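Local coordinates for protein putative laminarinase (Phanerochaete chrysosporium, PDB 2W39) that probably hydrolyses internal linkages of beta-1,3- and mixed beta-1,3/1,4-glucans such as laminarin and lichenin, as a secreted family 16 glycoside hydrolase of a white-rot fungus, at residues A[120-125]-A[255-260]. Numbering follows the deposited sequence. Where two conformers were deposited one is given.
Sequences EGVNDQ and GDWAGQ. With BGC (beta-D-glucopyranose), chain B; LGC (D-glucono-1,5-lactone), chain D.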
ATOM      1  N   GLU A 120       2.315  -1.454  -3.395  1.00  4.90           N
ATOM      2  CA  GLU A 120       3.659  -1.454  -2.812  1.00  5.35           C
ATOM      3  C   GLU A 120       4.724  -1.525  -3.880  1.00  5.11           C
ATOM      4  O   GLU A 120       4.605  -2.284  -4.845  1.00  5.51           O
ATOM      5  CB  GLU A 120       3.859  -2.674  -1.894  1.00  6.00           C
ATOM      6  CG  GLU A 120       5.088  -2.509  -0.998  1.00  7.08           C
ATOM      7  CD  GLU A 120       5.413  -3.708  -0.133  1.00  7.47           C
ATOM      8  OE1 GLU A 120       4.829  -4.795  -0.332  1.00  9.42           O
ATOM      9  OE2 GLU A 120       6.285  -3.547   0.753  1.00  8.56           O
ATOM     10  N   GLY A 121       5.794  -0.762  -3.686  1.00  5.31           N
ATOM     11  CA  GLY A 121       6.993  -0.904  -4.501  1.00  5.30           C
ATOM     12  C   GLY A 121       8.081  -0.021  -3.940  1.00  5.38           C
ATOM     13  O   GLY A 121       7.927   0.566  -2.864  1.00  5.46           O
ATOM     14  N   VAL A 122       9.194   0.043  -4.671  1.00  5.91           N
ATOM     15  CA  VAL A 122      10.341   0.815  -4.236  1.00  6.28           C
ATOM     16  C   VAL A 122      11.002   1.520  -5.403  1.00  6.34           C
ATOM     17  O   VAL A 122      11.023   1.002  -6.525  1.00  6.53           O
ATOM     18  CB  VAL A 122      11.414  -0.079  -3.530  1.00  6.28           C
ATOM     19  CG1 VAL A 122      10.844  -0.719  -2.286  1.00  7.26           C
ATOM     20  CG2 VAL A 122      11.981  -1.133  -4.469  1.00  8.08           C
ATOM     21  N   ASN A 123      11.575   2.683  -5.114  1.00  6.03           N
ATOM     22  CA  ASN A 123      12.493   3.342  -6.051  1.00  6.32           C
ATOM     23  C   ASN A 123      11.921   3.501  -7.438  1.00  6.62           C
ATOM     24  O   ASN A 123      12.650   3.381  -8.430  1.00  7.27           O
ATOM     25  CB  ASN A 123      13.826   2.584  -6.105  1.00  7.02           C
ATOM     26  CG  ASN A 123      14.494   2.510  -4.745  1.00  6.86           C
ATOM     27  OD1 ASN A 123      14.492   3.491  -4.006  1.00  7.61           O
ATOM     28  ND2 ASN A 123      15.080   1.366  -4.416  1.00  7.72           N
ATOM     29  N   ASP A 124      10.621   3.789  -7.514  1.00  6.27           N
ATOM     30  CA  ASP A 124       9.934   4.045  -8.785  1.00  7.00           C
ATOM     31  C   ASP A 124       9.867   2.835  -9.719  1.00  7.09           C
ATOM     32  O   ASP A 124       9.574   2.975 -10.901  1.00  9.01           O
ATOM     33  CB  ASP A 124      10.530   5.283  -9.499  1.00  7.30           C
ATOM     34  CG  ASP A 124      10.383   6.546  -8.683  1.00  7.03           C
ATOM     35  OD1 ASP A 124       9.383   6.681  -7.951  1.00  7.87           O
ATOM     36  OD2 ASP A 124      11.259   7.438  -8.792  1.00  9.65           O
ATOM     37  N   GLN A 125      10.115   1.643  -9.197  1.00  7.17           N
ATOM     38  CA  GLN A 125      10.175   0.462 -10.053  1.00  8.37           C
ATOM     39  C   GLN A 125       8.824  -0.201 -10.255  1.00  8.07           C
ATOM     40  O   GLN A 125       8.390  -1.041  -9.471  1.00  9.81           O
ATOM     41  CB  GLN A 125      11.184  -0.550  -9.504  1.00  9.34           C
ATOM     42  CG  GLN A 125      12.590  -0.001  -9.398  1.00 11.86           C
ATOM     43  CD  GLN A 125      13.108   0.489 -10.722  1.00 15.36           C
ATOM     44  OE1 GLN A 125      13.404  -0.311 -11.611  1.00 19.09           O
ATOM     45  NE2 GLN A 125      13.224   1.804 -10.871  1.00 15.60           N
ATOM     46  N   GLY A 255      15.701   1.554   3.889  1.00  8.34           N
ATOM     47  CA  GLY A 255      15.263   0.416   4.694  1.00  9.36           C
ATOM     48  C   GLY A 255      15.452  -0.924   4.033  1.00  9.17           C
ATOM     49  O   GLY A 255      16.181  -1.056   3.041  1.00  9.93           O
ATOM     50  N   ASP A 256      14.756  -1.922   4.548  0.50  9.53           N
ATOM     51  CA  ASP A 256      15.137  -3.298   4.277  0.50 10.20           C
ATOM     52  C   ASP A 256      14.879  -3.787   2.842  0.50 10.43           C
ATOM     53  O   ASP A 256      15.438  -4.804   2.428  0.50 10.90           O
ATOM     54  CB  ASP A 256      14.487  -4.214   5.307  0.50 10.39           C
ATOM     55  CG  ASP A 256      14.902  -3.877   6.729  0.50 10.86           C
ATOM     56  OD1 ASP A 256      16.029  -3.357   6.939  0.50 10.98           O
ATOM     57  OD2 ASP A 256      14.088  -4.133   7.638  0.50 11.13           O
ATOM     58  N   TRP A 257      14.053  -3.061   2.090  1.00 10.34           N
ATOM     59  CA  TRP A 257      13.879  -3.327   0.667  1.00 10.12           C
ATOM     60  C   TRP A 257      14.520  -2.202  -0.142  1.00  9.48           C
ATOM     61  O   TRP A 257      15.537  -2.427  -0.798  1.00 10.46           O
ATOM     62  CB  TRP A 257      12.396  -3.562   0.330  1.00 11.23           C
ATOM     63  CG  TRP A 257      12.102  -3.934  -1.107  1.00 11.25           C
ATOM     64  CD1 TRP A 257      13.006  -4.185  -2.100  1.00 12.95           C
ATOM     65  CD2 TRP A 257      10.807  -4.127  -1.686  1.00 11.49           C
ATOM     66  NE1 TRP A 257      12.346  -4.508  -3.271  1.00 12.97           N
ATOM     67  CE2 TRP A 257      10.995  -4.468  -3.044  1.00 11.86           C
ATOM     68  CE3 TRP A 257       9.499  -4.016  -1.193  1.00 13.76           C
ATOM     69  CZ2 TRP A 257       9.926  -4.710  -3.909  1.00 13.18           C
ATOM     70  CZ3 TRP A 257       8.439  -4.255  -2.055  1.00 13.86           C
ATOM     71  CH2 TRP A 257       8.661  -4.593  -3.401  1.00 13.64           C
ATOM     72  N   ALA A 258      13.965  -0.992  -0.069  1.00  8.33           N
ATOM     73  CA  ALA A 258      14.375   0.110  -0.956  1.00  8.15           C
ATOM     74  C   ALA A 258      15.830   0.530  -0.796  1.00  8.67           C
ATOM     75  O   ALA A 258      16.443   1.025  -1.745  1.00  9.20           O
ATOM     76  CB  ALA A 258      13.459   1.320  -0.778  1.00  7.85           C
ATOM     77  N   GLY A 259      16.371   0.343   0.409  1.00  8.77           N
ATOM     78  CA  GLY A 259      17.714   0.834   0.719  1.00  9.84           C
ATOM     79  C   GLY A 259      18.863  -0.084   0.364  1.00 11.00           C
ATOM     80  O   GLY A 259      20.023   0.331   0.438  1.00 11.55           O
ATOM     81  N   GLN A 260      18.566  -1.326  -0.012  1.00 11.42           N
ATOM     82  CA  GLN A 260      19.636  -2.245  -0.423  1.00 13.14           C
ATOM     83  C   GLN A 260      20.363  -1.658  -1.625  1.00 13.29           C
ATOM     84  O   GLN A 260      19.738  -1.255  -2.590  1.00 12.47           O
ATOM     85  CB  GLN A 260      19.061  -3.592  -0.815  1.00 14.29           C
ATOM     86  CG  GLN A 260      18.526  -4.391   0.344  1.00 16.86           C
ATOM     87  CD  GLN A 260      18.135  -5.789  -0.062  1.00 19.89           C
ATOM     88  OE1 GLN A 260      18.947  -6.532  -0.620  1.00 21.95           O
ATOM     89  NE2 GLN A 260      16.894  -6.169   0.221  1.00 21.00           N
TER
HETATM   90  C2  BGC B   1       6.587  -5.850   4.742  0.50 18.32           C
HETATM   91  C3  BGC B   1       6.101  -4.951   5.883  0.50 17.87           C
HETATM   92  C4  BGC B   1       6.045  -3.519   5.378  0.50 18.15           C
HETATM   93  C5  BGC B   1       4.930  -3.463   4.345  0.50 18.26           C
HETATM   94  C6  BGC B   1       4.708  -2.044   3.837  0.50 18.06           C
HETATM   95  C1  BGC B   1       6.030  -5.502   3.346  0.50 18.30           C
HETATM   96  O1  BGC B   1       7.121  -5.408   2.412  0.50 15.68           O
HETATM   97  O2  BGC B   1       6.279  -7.220   5.049  0.50 19.09           O
HETATM   98  O3  BGC B   1       6.959  -5.068   7.032  0.50 16.29           O
HETATM   99  O4  BGC B   1       5.787  -2.605   6.441  0.50 18.48           O
HETATM  100  O5  BGC B   1       5.226  -4.310   3.223  0.50 19.12           O
HETATM  101  O6  BGC B   1       5.672  -1.740   2.822  0.50 16.81           O
HETATM  102  C1  LGC D1301       5.850  -5.779   3.792  0.50 11.86           C
HETATM  103  C2  LGC D1301       6.449  -5.991   5.150  0.50 11.11           C
HETATM  104  O5  LGC D1301       5.044  -4.607   3.451  0.50 10.49           O
HETATM  105  O1  LGC D1301       6.045  -6.607   2.916  0.50 14.26           O
HETATM  106  O2  LGC D1301       6.076  -7.281   5.670  0.50 10.42           O
HETATM  107  C3  LGC D1301       6.053  -4.858   6.104  0.50  9.52           C
HETATM  108  O3  LGC D1301       6.970  -4.807   7.212  0.50 10.31           O
HETATM  109  C4  LGC D1301       6.037  -3.524   5.358  0.50  8.81           C
HETATM  110  O4  LGC D1301       5.935  -2.426   6.260  0.50  6.75           O
HETATM  111  C5  LGC D1301       4.844  -3.558   4.410  0.50  8.85           C
HETATM  112  C6  LGC D1301       4.582  -2.267   3.640  0.50  7.31           C
HETATM  113  O6  LGC D1301       5.732  -1.822   2.906  0.50  5.65           O
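Glu120 OE2 is gripped from several sides: it accepts a hydrogen bond from Trp99 NE1, and across the contact it lies 3.6 Å from Trp257 CZ3. The same Glu120 OE2 is 2.6 Å from O1 of the bound glucose BGC, or 2.8 Å from O6 of the gluconolactone LGC modelled as an alternative in that place. The extended Glu120 side chain comes in at the indole edge, with carboxylate and ring almost perpendicular (84°). Val122 works as an apolar wedge: its CG1, anti to the carbonyl carbon (chi1 -62°), makes a CH-pi contact over one face of the Trp257 indole, 3.7 Å from the five-membered ring centroid, and also rests against Ala258 CB at 3.6 Å. Val122 CG2 touches the pyrrole side, 3.6 Å from Trp257 NE1. An alanine in place of Trp257 would probably open a gap beside Val122 CG1 and leave the Glu120 carboxylate without its flanking ring edge. Further along, Asn123 ND2 gives a nearly straight bond (178°) to the backbone O of Ala258, 3.0 Å away, in the carbonyl plane and on a lone pair. Asn123 OD1 accepts from the backbone N of Gly97, and this double grip fixes how the amide is turned. Trp257, packed edge-to-face with Trp99, thus stands in the second shell, behind Glu120 and Trp99 of the sugar pocket, where the loop after strand 115-120 of the GH16 beta-sandwich meets the short helical turn that follows strand 246-253.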